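Local atomic coordinates of Per a 4 allergen (Periplaneta americana, PDB entry 3EBW), a protein that is a major cockroach allergen bound by IgE and, as a member of the lipocalin family, probably carries a small hydrophobic ligand inside its beta barrel. Residues T8-L13 with Y95-T100; I107-L112 with H119-A124; T16-T21 with D42-D47. All blocks are in the same frame, centred on the assembly; numbering follows the deposited sequence.

Contact 1. Residues T8-L13 with Y95-T100; sequences TSFTGL and YFMVGT. Unlike the reference sequence in segment 95-100: Val98 (reference Ile).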
loop_
_atom_site.group_PDB
_atom_site.type_symbol
_atom_site.label_atom_id
_atom_site.label_comp_id
_atom_site.label_asym_id
_atom_site.label_seq_id
_atom_site.Cartn_x
_atom_site.Cartn_y
_atom_site.Cartn_z
ATOM N N THR A 8 -5.126 -20.303 -6.416
ATOM C CA THR A 8 -5.053 -20.119 -7.858
ATOM C C THR A 8 -5.743 -21.362 -8.382
ATOM O O THR A 8 -5.656 -22.428 -7.776
ATOM C CB THR A 8 -3.572 -20.007 -8.367
ATOM O OG1 THR A 8 -3.541 -20.102 -9.794
ATOM C CG2 THR A 8 -2.698 -21.084 -7.764
ATOM N N SER A 9 -6.464 -21.212 -9.479
ATOM C CA SER A 9 -7.197 -22.323 -10.059
ATOM C C SER A 9 -6.866 -22.333 -11.531
ATOM O O SER A 9 -7.682 -22.691 -12.376
ATOM C CB SER A 9 -8.699 -22.109 -9.882
ATOM O OG SER A 9 -9.165 -21.083 -10.758
ATOM N N PHE A 10 -5.654 -21.908 -11.833
ATOM C CA PHE A 10 -5.181 -21.832 -13.201
ATOM C C PHE A 10 -4.453 -23.145 -13.443
ATOM O O PHE A 10 -4.142 -23.858 -12.485
ATOM C CB PHE A 10 -4.230 -20.635 -13.296
ATOM C CG PHE A 10 -3.700 -20.366 -14.670
ATOM C CD1 PHE A 10 -4.494 -19.769 -15.633
ATOM C CD2 PHE A 10 -2.376 -20.660 -14.983
ATOM C CE1 PHE A 10 -3.983 -19.463 -16.891
ATOM C CE2 PHE A 10 -1.854 -20.364 -16.231
ATOM C CZ PHE A 10 -2.660 -19.757 -17.194
ATOM N N THR A 11 -4.219 -23.477 -14.711
ATOM C CA THR A 11 -3.482 -24.687 -15.083
ATOM C C THR A 11 -3.086 -24.567 -16.529
ATOM O O THR A 11 -3.580 -23.689 -17.244
ATOM C CB THR A 11 -4.303 -25.962 -15.025
ATOM O OG1 THR A 11 -5.360 -25.853 -15.983
ATOM C CG2 THR A 11 -4.846 -26.219 -13.628
ATOM N N GLY A 12 -2.215 -25.482 -16.958
ATOM C CA GLY A 12 -1.746 -25.491 -18.330
ATOM C C GLY A 12 -0.737 -24.389 -18.562
ATOM O O GLY A 12 -0.521 -23.970 -19.698
ATOM N N LEU A 13 -0.120 -23.922 -17.476
ATOM C CA LEU A 13 0.862 -22.856 -17.551
ATOM C C LEU A 13 2.014 -23.275 -18.464
ATOM O O LEU A 13 2.552 -24.359 -18.339
ATOM C CB LEU A 13 1.381 -22.510 -16.146
ATOM C CG LEU A 13 2.518 -21.477 -16.095
ATOM C CD1 LEU A 13 2.074 -20.159 -16.721
ATOM C CD2 LEU A 13 2.966 -21.303 -14.664
ATOM N N TYR A 95 6.574 -18.400 -7.407
ATOM C CA TYR A 95 5.430 -17.538 -7.706
ATOM C C TYR A 95 4.262 -18.331 -8.320
ATOM O O TYR A 95 4.477 -19.251 -9.129
ATOM C CB TYR A 95 5.858 -16.475 -8.716
ATOM C CG TYR A 95 6.929 -15.560 -8.213
ATOM C CD1 TYR A 95 6.596 -14.402 -7.523
ATOM C CD2 TYR A 95 8.265 -15.844 -8.421
ATOM C CE1 TYR A 95 7.569 -13.545 -7.054
ATOM C CE2 TYR A 95 9.249 -15.005 -7.958
ATOM C CZ TYR A 95 8.899 -13.853 -7.276
ATOM O OH TYR A 95 9.861 -12.982 -6.825
ATOM N N PHE A 96 3.036 -17.954 -7.963
ATOM C CA PHE A 96 1.816 -18.602 -8.456
ATOM C C PHE A 96 1.217 -17.850 -9.621
ATOM O O PHE A 96 1.038 -16.669 -9.545
ATOM C CB PHE A 96 0.788 -18.686 -7.336
ATOM C CG PHE A 96 1.235 -19.526 -6.196
ATOM C CD1 PHE A 96 0.715 -20.799 -6.008
ATOM C CD2 PHE A 96 2.251 -19.084 -5.353
ATOM C CE1 PHE A 96 1.213 -21.617 -4.997
ATOM C CE2 PHE A 96 2.751 -19.895 -4.346
ATOM C CZ PHE A 96 2.232 -21.163 -4.167
HETATM N N MSE A 97 0.898 -18.539 -10.705
HETATM C CA MSE A 97 0.308 -17.886 -11.849
HETATM C C MSE A 97 -1.180 -17.896 -11.610
HETATM O O MSE A 97 -1.839 -18.860 -11.941
HETATM C CB MSE A 97 0.613 -18.669 -13.104
HETATM C CG MSE A 97 -0.025 -18.090 -14.317
HETATM SE SE MSE A 97 0.546 -16.262 -14.545
HETATM C CE MSE A 97 2.135 -16.552 -15.627
ATOM N N VAL A 98 -1.720 -16.832 -11.031
ATOM C CA VAL A 98 -3.152 -16.765 -10.750
ATOM C C VAL A 98 -4.061 -16.739 -11.982
ATOM O O VAL A 98 -5.169 -17.286 -11.953
ATOM C CB VAL A 98 -3.449 -15.549 -9.885
ATOM C CG1 VAL A 98 -4.951 -15.399 -9.656
ATOM C CG2 VAL A 98 -2.702 -15.685 -8.578
ATOM N N GLY A 99 -3.602 -16.110 -13.060
ATOM C CA GLY A 99 -4.410 -16.054 -14.261
ATOM C C GLY A 99 -3.811 -15.263 -15.409
ATOM O O GLY A 99 -3.337 -14.143 -15.227
ATOM N N THR A 100 -3.832 -15.834 -16.606
ATOM C CA THR A 100 -3.298 -15.130 -17.759
ATOM C C THR A 100 -3.786 -15.657 -19.119
ATOM O O THR A 100 -4.228 -16.795 -19.241
ATOM C CB THR A 100 -1.779 -15.162 -17.753
ATOM O OG1 THR A 100 -1.305 -14.399 -18.864
ATOM C CG2 THR A 100 -1.265 -16.603 -17.880
#

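Contact 2. Residues I107-L112 with H119-A124; sequences IVAGCL and HLYWIA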
loop_
_atom_site.group_PDB
_atom_site.type_symbol
_atom_site.label_atom_id
_atom_site.label_comp_id
_atom_site.label_asym_id
_atom_site.label_seq_id
_atom_site.Cartn_x
_atom_site.Cartn_y
_atom_site.Cartn_z
ATOM N N ILE A 107 -2.101 -11.997 -14.255
ATOM C CA ILE A 107 -2.022 -11.794 -12.818
ATOM C C ILE A 107 -1.194 -12.897 -12.110
ATOM O O ILE A 107 -1.581 -14.050 -12.043
ATOM C CB ILE A 107 -3.485 -11.515 -12.172
ATOM C CG1 ILE A 107 -3.791 -12.483 -11.058
ATOM C CG2 ILE A 107 -4.601 -11.499 -13.236
ATOM C CD1 ILE A 107 -3.019 -12.223 -9.827
ATOM N N VAL A 108 -0.014 -12.497 -11.627
ATOM C CA VAL A 108 0.955 -13.336 -10.925
ATOM C C VAL A 108 0.939 -12.962 -9.455
ATOM O O VAL A 108 0.510 -11.869 -9.126
ATOM C CB VAL A 108 2.389 -13.086 -11.458
ATOM C CG1 VAL A 108 3.434 -13.504 -10.430
ATOM C CG2 VAL A 108 2.618 -13.874 -12.700
ATOM N N ALA A 109 1.421 -13.836 -8.573
ATOM C CA ALA A 109 1.413 -13.535 -7.145
ATOM C C ALA A 109 2.405 -14.369 -6.346
ATOM O O ALA A 109 2.623 -15.529 -6.641
ATOM C CB ALA A 109 0.010 -13.722 -6.581
ATOM N N GLY A 110 3.002 -13.761 -5.324
ATOM C CA GLY A 110 3.964 -14.455 -4.500
ATOM C C GLY A 110 4.010 -13.801 -3.142
ATOM O O GLY A 110 3.061 -13.152 -2.723
ATOM N N CYS A 111 5.127 -13.982 -2.455
ATOM C CA CYS A 111 5.335 -13.438 -1.133
ATOM C C CYS A 111 6.635 -12.657 -1.191
ATOM O O CYS A 111 7.331 -12.707 -2.193
ATOM C CB CYS A 111 5.433 -14.584 -0.149
ATOM S SG CYS A 111 3.926 -15.619 -0.125
ATOM N N LEU A 112 6.970 -11.905 -0.152
ATOM C CA LEU A 112 8.209 -11.152 -0.215
ATOM C C LEU A 112 9.042 -11.373 1.024
ATOM O O LEU A 112 8.548 -11.250 2.140
ATOM C CB LEU A 112 7.916 -9.661 -0.452
ATOM C CG LEU A 112 7.507 -9.314 -1.902
ATOM C CD1 LEU A 112 7.045 -7.879 -1.968
ATOM C CD2 LEU A 112 8.673 -9.538 -2.885
ATOM N N HIS A 119 0.769 -11.652 1.233
ATOM C CA HIS A 119 0.714 -11.987 -0.179
ATOM C C HIS A 119 0.787 -10.739 -1.046
ATOM O O HIS A 119 0.326 -9.668 -0.646
ATOM C CB HIS A 119 -0.567 -12.749 -0.497
ATOM C CG HIS A 119 -0.622 -14.110 0.119
ATOM N ND1 HIS A 119 -1.524 -15.071 -0.279
ATOM C CD2 HIS A 119 0.134 -14.675 1.092
ATOM C CE1 HIS A 119 -1.316 -16.174 0.419
ATOM N NE2 HIS A 119 -0.316 -15.961 1.256
ATOM N N LEU A 120 1.361 -10.866 -2.237
ATOM C CA LEU A 120 1.474 -9.722 -3.133
ATOM C C LEU A 120 0.937 -10.090 -4.507
ATOM O O LEU A 120 1.326 -11.114 -5.066
ATOM C CB LEU A 120 2.946 -9.285 -3.275
ATOM C CG LEU A 120 3.816 -8.760 -2.117
ATOM C CD1 LEU A 120 3.207 -7.527 -1.507
ATOM C CD2 LEU A 120 3.946 -9.798 -1.059
ATOM N N TYR A 121 0.042 -9.278 -5.059
ATOM C CA TYR A 121 -0.459 -9.562 -6.413
ATOM C C TYR A 121 0.105 -8.540 -7.384
ATOM O O TYR A 121 0.242 -7.382 -7.040
ATOM C CB TYR A 121 -1.994 -9.538 -6.478
ATOM C CG TYR A 121 -2.640 -10.671 -5.722
ATOM C CD1 TYR A 121 -3.327 -11.678 -6.395
ATOM C CD2 TYR A 121 -2.537 -10.748 -4.340
ATOM C CE1 TYR A 121 -3.896 -12.723 -5.720
ATOM C CE2 TYR A 121 -3.096 -11.788 -3.651
ATOM C CZ TYR A 121 -3.784 -12.781 -4.344
ATOM O OH TYR A 121 -4.394 -13.803 -3.652
ATOM N N TRP A 122 0.449 -8.990 -8.589
ATOM C CA TRP A 122 0.999 -8.124 -9.624
ATOM C C TRP A 122 0.159 -8.326 -10.884
ATOM O O TRP A 122 0.052 -9.429 -11.405
ATOM C CB TRP A 122 2.470 -8.475 -9.864
ATOM C CG TRP A 122 3.389 -8.141 -8.699
ATOM C CD1 TRP A 122 3.822 -6.898 -8.334
ATOM C CD2 TRP A 122 3.994 -9.059 -7.757
ATOM N NE1 TRP A 122 4.658 -6.977 -7.225
ATOM C CE2 TRP A 122 4.776 -8.288 -6.856
ATOM C CE3 TRP A 122 3.947 -10.441 -7.588
ATOM C CZ2 TRP A 122 5.500 -8.856 -5.813
ATOM C CZ3 TRP A 122 4.677 -11.004 -6.531
ATOM C CH2 TRP A 122 5.439 -10.205 -5.661
ATOM N N ILE A 123 -0.479 -7.264 -11.352
ATOM C CA ILE A 123 -1.319 -7.360 -12.543
ATOM C C ILE A 123 -0.442 -6.838 -13.662
ATOM O O ILE A 123 0.134 -5.763 -13.539
ATOM C CB ILE A 123 -2.632 -6.507 -12.373
ATOM C CG1 ILE A 123 -3.584 -7.178 -11.368
ATOM C CG2 ILE A 123 -3.371 -6.407 -13.681
ATOM C CD1 ILE A 123 -3.018 -7.353 -9.983
ATOM N N ALA A 124 -0.318 -7.603 -14.744
ATOM C CA ALA A 124 0.568 -7.216 -15.852
ATOM C C ALA A 124 -0.020 -7.246 -17.268
ATOM O O ALA A 124 -1.060 -7.830 -17.515
ATOM C CB ALA A 124 1.835 -8.080 -15.795
#

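Contact 3. Residues T16-T21 with D42-D47; sequences TKYVGT and DKYTLD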
loop_
_atom_site.group_PDB
_atom_site.type_symbol
_atom_site.label_atom_id
_atom_site.label_comp_id
_atom_site.label_asym_id
_atom_site.label_seq_id
_atom_site.Cartn_x
_atom_site.Cartn_y
_atom_site.Cartn_z
ATOM N N THR A 16 6.676 -20.737 -21.798
ATOM C CA THR A 16 7.244 -20.481 -23.097
ATOM C C THR A 16 6.313 -19.504 -23.786
ATOM O O THR A 16 6.755 -18.665 -24.554
ATOM C CB THR A 16 7.356 -21.771 -23.898
ATOM O OG1 THR A 16 7.880 -22.796 -23.048
ATOM C CG2 THR A 16 8.305 -21.584 -25.066
ATOM N N LYS A 17 5.021 -19.615 -23.499
ATOM C CA LYS A 17 4.025 -18.717 -24.077
ATOM C C LYS A 17 3.990 -17.403 -23.294
ATOM O O LYS A 17 3.264 -16.473 -23.648
ATOM C CB LYS A 17 2.637 -19.356 -24.030
ATOM C CG LYS A 17 2.371 -20.432 -25.069
ATOM C CD LYS A 17 0.943 -20.943 -24.917
ATOM C CE LYS A 17 0.562 -21.963 -25.963
ATOM N NZ LYS A 17 -0.739 -22.580 -25.589
ATOM N N TYR A 18 4.773 -17.341 -22.223
ATOM C CA TYR A 18 4.830 -16.162 -21.375
ATOM C C TYR A 18 5.970 -15.270 -21.816
ATOM O O TYR A 18 6.204 -14.216 -21.243
ATOM C CB TYR A 18 5.052 -16.573 -19.926
ATOM C CG TYR A 18 4.610 -15.515 -18.952
ATOM C CD1 TYR A 18 3.256 -15.273 -18.729
ATOM C CD2 TYR A 18 5.542 -14.725 -18.283
ATOM C CE1 TYR A 18 2.844 -14.274 -17.874
ATOM C CE2 TYR A 18 5.142 -13.729 -17.430
ATOM C CZ TYR A 18 3.790 -13.498 -17.225
ATOM O OH TYR A 18 3.390 -12.467 -16.399
ATOM N N VAL A 19 6.701 -15.723 -22.825
ATOM C CA VAL A 19 7.818 -14.965 -23.356
ATOM C C VAL A 19 7.358 -13.549 -23.679
ATOM O O VAL A 19 6.172 -13.313 -23.905
ATOM C CB VAL A 19 8.395 -15.662 -24.629
ATOM C CG1 VAL A 19 8.882 -14.630 -25.640
ATOM C CG2 VAL A 19 9.557 -16.583 -24.230
ATOM N N GLY A 20 8.290 -12.604 -23.677
ATOM C CA GLY A 20 7.923 -11.237 -23.985
ATOM C C GLY A 20 8.119 -10.187 -22.895
ATOM O O GLY A 20 8.827 -10.402 -21.906
ATOM N N THR A 21 7.483 -9.031 -23.100
ATOM C CA THR A 21 7.581 -7.902 -22.181
ATOM C C THR A 21 6.264 -7.601 -21.507
ATOM O O THR A 21 5.294 -7.206 -22.153
ATOM C CB THR A 21 8.053 -6.643 -22.913
ATOM O OG1 THR A 21 9.387 -6.855 -23.388
ATOM C CG2 THR A 21 8.043 -5.439 -21.978
ATOM N N ASP A 42 8.815 -6.630 -16.720
ATOM C CA ASP A 42 9.677 -7.811 -16.703
ATOM C C ASP A 42 9.713 -8.309 -18.156
ATOM O O ASP A 42 8.691 -8.280 -18.854
ATOM C CB ASP A 42 9.108 -8.887 -15.768
ATOM C CG ASP A 42 9.329 -8.569 -14.297
ATOM O OD1 ASP A 42 10.336 -9.022 -13.720
ATOM O OD2 ASP A 42 8.495 -7.858 -13.710
ATOM N N LYS A 43 10.891 -8.709 -18.625
ATOM C CA LYS A 43 11.024 -9.215 -19.991
ATOM C C LYS A 43 11.471 -10.654 -19.957
ATOM O O LYS A 43 12.473 -10.981 -19.297
ATOM C CB LYS A 43 12.040 -8.417 -20.802
ATOM C CG LYS A 43 12.392 -9.090 -22.113
ATOM C CD LYS A 43 12.379 -8.124 -23.292
ATOM C CE LYS A 43 13.607 -7.217 -23.333
ATOM N NZ LYS A 43 13.459 -6.133 -24.360
ATOM N N TYR A 44 10.712 -11.512 -20.646
ATOM C CA TYR A 44 11.023 -12.942 -20.724
ATOM C C TYR A 44 11.541 -13.282 -22.119
ATOM O O TYR A 44 10.933 -12.966 -23.143
ATOM C CB TYR A 44 9.806 -13.783 -20.362
ATOM C CG TYR A 44 9.482 -13.713 -18.902
ATOM C CD1 TYR A 44 9.935 -14.685 -18.014
ATOM C CD2 TYR A 44 8.678 -12.685 -18.399
ATOM C CE1 TYR A 44 9.579 -14.641 -16.654
ATOM C CE2 TYR A 44 8.321 -12.637 -17.061
ATOM C CZ TYR A 44 8.766 -13.616 -16.201
ATOM O OH TYR A 44 8.337 -13.606 -14.910
ATOM N N THR A 45 12.692 -13.933 -22.113
ATOM C CA THR A 45 13.413 -14.298 -23.311
ATOM C C THR A 45 13.814 -15.755 -23.257
ATOM O O THR A 45 14.314 -16.236 -22.232
ATOM C CB THR A 45 14.658 -13.435 -23.381
ATOM O OG1 THR A 45 14.260 -12.097 -23.699
ATOM C CG2 THR A 45 15.661 -13.976 -24.361
ATOM N N LEU A 46 13.574 -16.460 -24.360
ATOM C CA LEU A 46 13.925 -17.873 -24.475
ATOM C C LEU A 46 15.256 -18.048 -25.221
ATOM O O LEU A 46 15.335 -17.807 -26.417
ATOM C CB LEU A 46 12.814 -18.616 -25.215
ATOM C CG LEU A 46 13.202 -19.984 -25.783
ATOM C CD1 LEU A 46 13.609 -20.984 -24.684
ATOM C CD2 LEU A 46 12.016 -20.495 -26.577
ATOM N N ASP A 47 16.306 -18.447 -24.516
ATOM C CA ASP A 47 17.608 -18.673 -25.145
ATOM C C ASP A 47 17.617 -19.967 -25.955
ATOM O O ASP A 47 16.723 -20.815 -25.813
ATOM C CB ASP A 47 18.691 -18.759 -24.084
ATOM C CG ASP A 47 18.610 -17.629 -23.094
ATOM O OD1 ASP A 47 18.111 -16.545 -23.482
ATOM O OD2 ASP A 47 19.060 -17.826 -21.943
#

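Contact 1. Residues T8-L13 with Y95-T100
Thr8 and Phe10 run past the end of strand 93-100 without pairing with it: residues 8-13 form an irregular loop whose CA atoms come closest at Thr8 and Val98, 4.8 Å apart. The strand is itself irregular here, since Val98 and Gly99 both face Ile107 in a classic beta bulge. One hydrogen bond crosses the gap, from Thr8 OG1 to Met97 O at 3.0 Å, with the hydroxyl standing well above the carbonyl plane. Thr8 OG1 lies anti to the backbone N (chi1 168°), which leaves CG2 to meet the ring of Phe96 at its edge, 3.8 Å from CD1. The same OG1 also takes a weak bond from Phe10 N. Phe10 lies alongside Met97, its CE2 3.5 Å from Met97 CG, while Phe10 CZ reaches Thr100 CG2 at 3.5 Å. Bent at chi2 (58°), the chain of Met97, present as selenomethionine, carries its selenium to an oblique position 5.5 Å from the centroid of the Phe10 ring, a Met-aromatic contact; the bend at chi3 takes CE toward Leu13. Leu13 comes in at about a right angle, with CD1 3.8 Å from Met97 CE. The N-terminal segment thus packs on a bulged strand of the barrel, ahead of the first barrel strand, 20-27, in this lipocalin fold.

Contact 2. Residues I107-L112 with H119-A124
Trp122 and Leu120 make the apolar centre with Val108, Gly110 and Leu112. With Trp122 CG anti to the carbonyl carbon (chi1 -68°), the indole extends toward the neighbouring strand, where Trp122 CZ3 comes within 3.4 Å of Gly110 N. Leu112 crosses Leu120 at about a right angle, its CD1 3.4 Å from Leu120 CG, and also touches the indole edge. On the other face of the sheet Ala109 CB lies over the Tyr121 ring as a CH-pi contact, 4.1 Å from the centroid, while Ile107 CD1 meets that ring at its edge, 3.5 Å from Tyr121 CD1; Ile107, Tyr121 and Ile123 pack there on helix 132-142 (Leu142, Val138). Within the sheet, four backbone hydrogen bonds join the antiparallel strands, one pair linking Val108 with Trp122 and the other Gly110 with Leu120; the straightest, Trp122 N to Val108 O, spans 2.9 Å. At the far end of the pair Cys111 SG stands obliquely, 4.7 Å from the centroid of the His119 ring, and is disulfide-bonded to Cys4. His119 also packs on Glu48 of the second subunit, and Trp122 NE1 makes a weak bond to Glu33. The chemistry implies a hairpin largely apolar on both faces, the indole offering a mostly hydrophobic wall with a single N-H donor.

Contact 3. Residues T16-T21 with D42-D47
Tyr18 turns its ring edge onto one face of Tyr44, a T-shaped pair with centroids 5.0 Å apart and planes at 78°. Tyr18 CE2 is the leading atom, 3.4 Å from Tyr44 CE2, and Tyr18 CD2 stands over the same face toward its rim. At the edge of the Tyr44 ring, near its plane, lies the carbonyl oxygen of Gly20. The Tyr18 side chain gets there because its CG is swung anti to the backbone N (chi1 -158°); its ring is also stacked with Trp22, and its hydroxyl bonds to Ser106. Beyond the Thr16-Val19 type I turn the chain enters strand 20-27 at Gly20-Thr21-Trp22, which matches the Gly-X-Trp signature at the start of the first barrel strand in lipocalins; Trp22 NE1 donates to Tyr18 O. Gly20 and Tyr44 form an antiparallel hydrogen-bonded pair: Gly20 N reaches Tyr44 O at 2.7 Å, while the reverse bond, Tyr44 N to Gly20 O, is modelled doubtfully short. Gly20 adopts a positive phi of 117°, at which a CB would press on the carbonyl oxygen of Val19. On the opposite face from Tyr44, Thr21 OG1 lies against the aliphatic part of Lys43, 3.3 Å from CD. Farther out, Val19 CG2 rests 4.0 Å from Leu46 CB, and Thr16 CG2 sits 4.2 Å from Leu46 CD2.

All three contacts reach the same curled sheet. Contacts 1 and 2 lie 11 Å apart between centres and share the seam of strands 93-100 and 106-112, where Gly99 O and Ile107 N stand 2.7 Å apart, probably hydrogen-bonded. Contact 3 is nested in the chain inside the loop that contact 1 closes; their centres are 16 Å apart, yet Met97 CE packs against Tyr18 CE1. Contacts 2 and 3, 18 Å between centres, touch through Val108 CG2 and Tyr18 OH at 4.0 Å. Bound polyether, probably from the crystallisation liquor, comes within about 3 Å (nearest atoms) of the Trp122 side chain in contact 2 and of Asp42 in contact 3, consistent with the ligand pocket expected of a lipocalin.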